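Local coordinates for acyl-CoA synthetase (AMP-forming)/AMP-acid ligase II-like protein (Dyadobacter fermentans, PDB 4GS5) that probably ligates medium-chain fatty acids to coenzyme A at the expense of ATP, as a member of the ATP-dependent AMP-binding enzyme family, at residues M4-G9 with Q26-M31; T8-C13 with E101-L106. All coordinates share one frame; numbering follows the deposited sequence.

Contact 1: M4-G9 with Q26-M31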
# COMPACT_ATOMS: atom_id res chain seq x y z
N MSE A 4 31.63 2.49 -4.28
CA MSE A 4 30.24 2.03 -4.31
C MSE A 4 29.28 2.93 -3.54
O MSE A 4 28.11 2.57 -3.34
CB MSE A 4 30.13 0.58 -3.81
CG MSE A 4 29.98 -0.43 -4.95
SE MSE A 4 31.43 -0.24 -6.25
CE MSE A 4 30.57 -1.01 -7.82
N ILE A 5 29.78 4.08 -3.11
CA ILE A 5 28.94 5.11 -2.49
C ILE A 5 29.38 6.52 -2.86
O ILE A 5 30.57 6.80 -2.97
CB ILE A 5 28.89 4.99 -0.95
CG1 ILE A 5 30.26 5.23 -0.34
CG2 ILE A 5 28.37 3.63 -0.53
CD1 ILE A 5 30.27 5.08 1.18
N TRP A 6 28.41 7.40 -3.08
CA TRP A 6 28.69 8.81 -3.32
C TRP A 6 28.06 9.65 -2.20
O TRP A 6 26.86 9.56 -1.94
CB TRP A 6 28.16 9.22 -4.69
CG TRP A 6 28.41 10.66 -5.06
CD1 TRP A 6 29.62 11.28 -5.20
CD2 TRP A 6 27.41 11.65 -5.36
NE1 TRP A 6 29.44 12.60 -5.55
CE2 TRP A 6 28.10 12.85 -5.66
CE3 TRP A 6 26.01 11.65 -5.39
CZ2 TRP A 6 27.43 14.03 -5.99
CZ3 TRP A 6 25.35 12.82 -5.72
CH2 TRP A 6 26.06 14.00 -6.01
N THR A 7 28.88 10.45 -1.52
CA THR A 7 28.40 11.25 -0.40
C THR A 7 28.11 12.68 -0.83
O THR A 7 28.93 13.33 -1.47
CB THR A 7 29.40 11.25 0.77
OG1 THR A 7 29.60 9.91 1.23
CG2 THR A 7 28.87 12.10 1.93
N THR A 8 26.93 13.18 -0.48
CA THR A 8 26.51 14.50 -0.94
C THR A 8 25.62 15.23 0.05
O THR A 8 25.31 14.73 1.15
CB THR A 8 25.83 14.43 -2.35
OG1 THR A 8 25.72 15.75 -2.89
CG2 THR A 8 24.44 13.79 -2.27
N GLY A 9 25.20 16.43 -0.33
CA GLY A 9 24.46 17.31 0.54
C GLY A 9 24.19 18.63 -0.16
O GLY A 9 24.71 18.87 -1.26
N GLN A 26 22.96 10.80 -12.22
CA GLN A 26 21.52 11.03 -12.22
C GLN A 26 21.16 11.87 -11.00
O GLN A 26 20.40 12.84 -11.09
CB GLN A 26 20.74 9.72 -12.15
CG GLN A 26 20.95 8.76 -13.30
CD GLN A 26 20.05 7.55 -13.17
OE1 GLN A 26 20.37 6.59 -12.47
NE2 GLN A 26 18.89 7.61 -13.81
N ALA A 27 21.69 11.48 -9.85
CA ALA A 27 21.41 12.17 -8.61
C ALA A 27 21.94 13.61 -8.67
O ALA A 27 21.23 14.58 -8.39
CB ALA A 27 22.05 11.42 -7.45
N TYR A 28 23.20 13.74 -9.06
CA TYR A 28 23.83 15.05 -9.14
C TYR A 28 23.03 15.98 -10.06
O TYR A 28 22.75 17.13 -9.69
CB TYR A 28 25.27 14.90 -9.60
CG TYR A 28 25.99 16.22 -9.77
CD1 TYR A 28 26.63 16.84 -8.69
CD2 TYR A 28 26.02 16.85 -11.00
CE1 TYR A 28 27.29 18.04 -8.85
CE2 TYR A 28 26.68 18.05 -11.17
CZ TYR A 28 27.31 18.64 -10.10
OH TYR A 28 27.96 19.84 -10.29
N ASP A 29 22.63 15.48 -11.22
CA ASP A 29 21.85 16.26 -12.18
C ASP A 29 20.52 16.74 -11.61
O ASP A 29 20.14 17.91 -11.76
CB ASP A 29 21.61 15.46 -13.47
CG ASP A 29 22.87 15.29 -14.29
OD1 ASP A 29 23.89 15.93 -13.95
OD2 ASP A 29 22.85 14.52 -15.28
N PHE A 30 19.80 15.83 -10.97
CA PHE A 30 18.57 16.22 -10.33
C PHE A 30 18.83 17.30 -9.29
O PHE A 30 18.15 18.33 -9.26
CB PHE A 30 17.86 15.04 -9.66
CG PHE A 30 16.67 15.45 -8.86
CD1 PHE A 30 15.44 15.61 -9.46
CD2 PHE A 30 16.79 15.69 -7.50
CE1 PHE A 30 14.34 16.00 -8.73
CE2 PHE A 30 15.70 16.10 -6.77
CZ PHE A 30 14.47 16.25 -7.37
N MSE A 31 19.82 17.08 -8.43
CA MSE A 31 20.11 18.05 -7.37
C MSE A 31 20.49 19.42 -7.93
O MSE A 31 19.99 20.45 -7.45
CB MSE A 31 21.20 17.52 -6.45
CG MSE A 31 20.73 16.32 -5.65
SE MSE A 31 22.18 15.47 -4.71
CE MSE A 31 22.29 16.69 -3.19

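Contact 2: T8-C13 with E101-L106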
# COMPACT_ATOMS: atom_id res chain seq x y z
N THR A 8 26.93 13.18 -0.48
CA THR A 8 26.51 14.50 -0.94
C THR A 8 25.62 15.23 0.05
O THR A 8 25.31 14.73 1.15
CB THR A 8 25.83 14.43 -2.35
OG1 THR A 8 25.72 15.75 -2.89
CG2 THR A 8 24.44 13.79 -2.27
N GLY A 9 25.20 16.43 -0.33
CA GLY A 9 24.46 17.31 0.54
C GLY A 9 24.19 18.63 -0.16
O GLY A 9 24.71 18.87 -1.26
N LYS A 10 23.37 19.47 0.46
CA LYS A 10 23.03 20.77 -0.09
C LYS A 10 24.28 21.58 -0.36
O LYS A 10 24.55 21.98 -1.50
CB LYS A 10 22.11 21.53 0.86
CG LYS A 10 21.44 22.76 0.27
CD LYS A 10 20.52 23.41 1.31
CE LYS A 10 19.77 24.61 0.73
NZ LYS A 10 20.71 25.63 0.16
N THR A 11 25.07 21.82 0.68
CA THR A 11 26.26 22.64 0.49
C THR A 11 27.37 21.85 -0.21
O THR A 11 28.13 22.41 -0.99
CB THR A 11 26.76 23.30 1.81
OG1 THR A 11 27.62 22.40 2.52
CG2 THR A 11 25.57 23.69 2.67
N LEU A 12 27.45 20.55 0.06
CA LEU A 12 28.50 19.76 -0.57
C LEU A 12 28.29 19.65 -2.09
O LEU A 12 29.25 19.44 -2.85
CB LEU A 12 28.59 18.38 0.08
CG LEU A 12 29.70 17.45 -0.41
CD1 LEU A 12 31.02 18.19 -0.51
CD2 LEU A 12 29.82 16.24 0.51
N CYS A 13 27.06 19.84 -2.54
CA CYS A 13 26.73 19.76 -3.96
C CYS A 13 27.28 20.97 -4.73
O CYS A 13 27.47 20.92 -5.95
CB CYS A 13 25.22 19.63 -4.16
SG CYS A 13 24.73 18.91 -5.73
N GLU A 101 16.02 19.75 1.26
CA GLU A 101 15.09 20.60 1.98
C GLU A 101 15.35 20.62 3.48
O GLU A 101 15.14 21.63 4.14
CB GLU A 101 13.65 20.18 1.70
CG GLU A 101 13.20 20.56 0.31
CD GLU A 101 13.14 22.07 0.14
OE1 GLU A 101 12.16 22.68 0.61
OE2 GLU A 101 14.10 22.64 -0.44
N LEU A 102 15.85 19.50 4.01
CA LEU A 102 15.94 19.29 5.46
C LEU A 102 17.39 19.32 5.95
O LEU A 102 17.65 19.12 7.13
CB LEU A 102 15.26 17.96 5.84
CG LEU A 102 13.77 17.86 5.43
CD1 LEU A 102 13.16 16.48 5.71
CD2 LEU A 102 12.95 18.94 6.12
N ASP A 103 18.32 19.56 5.03
CA ASP A 103 19.76 19.63 5.35
C ASP A 103 20.27 18.30 5.91
O ASP A 103 20.83 18.25 7.02
CB ASP A 103 20.06 20.75 6.35
CG ASP A 103 19.73 22.13 5.82
OD1 ASP A 103 19.72 22.32 4.58
OD2 ASP A 103 19.49 23.03 6.66
N TRP A 104 20.08 17.22 5.17
CA TRP A 104 20.62 15.94 5.62
C TRP A 104 21.97 15.72 4.98
O TRP A 104 22.28 16.31 3.95
CB TRP A 104 19.72 14.80 5.18
CG TRP A 104 18.35 14.75 5.80
CD1 TRP A 104 17.86 15.54 6.81
CD2 TRP A 104 17.30 13.86 5.43
NE1 TRP A 104 16.56 15.18 7.09
CE2 TRP A 104 16.19 14.16 6.25
CE3 TRP A 104 17.19 12.84 4.48
CZ2 TRP A 104 14.98 13.46 6.15
CZ3 TRP A 104 15.97 12.14 4.38
CH2 TRP A 104 14.89 12.47 5.21
N GLU A 105 22.78 14.86 5.59
CA GLU A 105 23.92 14.28 4.90
C GLU A 105 23.40 13.06 4.14
O GLU A 105 22.85 12.14 4.75
CB GLU A 105 24.98 13.85 5.91
CG GLU A 105 26.21 13.23 5.28
CD GLU A 105 27.14 12.62 6.31
OE1 GLU A 105 28.18 12.06 5.91
OE2 GLU A 105 26.84 12.70 7.52
N LEU A 106 23.57 13.04 2.82
CA LEU A 106 23.08 11.92 2.02
C LEU A 106 24.21 10.97 1.65
O LEU A 106 25.24 11.39 1.09
CB LEU A 106 22.38 12.41 0.75
CG LEU A 106 21.18 13.35 0.94
CD1 LEU A 106 20.74 13.94 -0.38
CD2 LEU A 106 20.04 12.59 1.59
O HOH W 1 21.86 18.81 2.82

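Contact 1: M4-G9 with Q26-M31
T8 OG1, hydrogen-bonded to Q16 OE1, also lies 3.6 Å from M31 CE, the methyl at the end of a selenomethionine. The two side chains meet tip to tip, and T8 CG2 adds to the apolar contact, 3.7 Å from M31 SE. The bend of M31 at chi3 (80°) turns its methyl toward the threonine. The selenium also approaches W6, 4.3 Å from CZ3, in an oblique Met-aromatic contact. These residues illustrate how a helix packs on the face of an edge strand: strand 5-8 is the outermost strand at this end of the sheet, and helical residues 26-31 run nearly parallel to it, the axes of these two short pieces 10.9 Å apart and 18° from parallel. W6 spans this gap. With CG anti to the backbone N (chi1 -179°), its six-membered ring reaches the helix, CZ3 lying 4.0 Å from A27 CB and CH2 3.8 Å from Y28 CB. W6 CH2 also meets the Y28 ring at its edge, in plane. T8 CB covers part of one indole face. Replacing W6 by alanine would probably open a gap beside A27 and Y28 and deprive M31 SE of its aromatic neighbour. Q16 and P19 also touch the indole.

Contact 2: T8-C13 with E101-L106
The last rung of the antiparallel ladder between strands 5-8 and 105-109 lies here, with T8 and L106 as a hydrogen-bonded pair; backbone bonds between W6 and V108 continue the ladder. The two bonds of the rung are alike in length but not in geometry. T8 N donates to L106 O over 2.9 Å, almost straight at 172° and in the carbonyl plane, whereas L106 N approaches T8 O tilted 29° from that plane. The side chains of the pair lie side by side on the same face of the sheet, where T8 CG2 packs 3.9 Å from L106 CB. Beyond T8 the chain leaves the ladder, and a water replaces direct pairing: it accepts from K10 N at 2.9 Å and donates to W104 O at 2.8 Å. Farther along, the K10 side chain crosses D103 obliquely. Its methylene CD lies 3.5 Å from D103 OD1, but the bend at chi4 (-56°) leaves K10 NZ 5.6 Å from that oxygen, too far for a salt bridge. D103, with positive phi, is where the chain departs from helix 90-102. W104 then turns its indole away from the bridge, and its NE1 bonds to L75 O. E105 makes backbone bonds with T79, just before strand 80-83, and with A81 within it. Strand 5-8 is thus an antiparallel edge strand of a mixed sheet, bordering strand 105-109, which in turn lies parallel to 80-83.

How the contacts relate
T8 and G9 belong to both contacts, so one short piece of chain is held in two ways. Contact 1 is buried and joins strand 5-8 to helix 22-36 mainly through side chains: aromatic carbon, methyl groups and selenium. Contact 2 is only partly buried and joins the same strand to strand 105-109 chiefly through backbone bonds, giving way to a bridging water and exposed charged side chains where the strands part. The first thus illustrates packing on the face of a sheet, the second pairing along its edge. Their centres lie about 10 Å apart, and C13 SG touches M31 CB at 3.9 Å, bringing the loop after the strand against the helix.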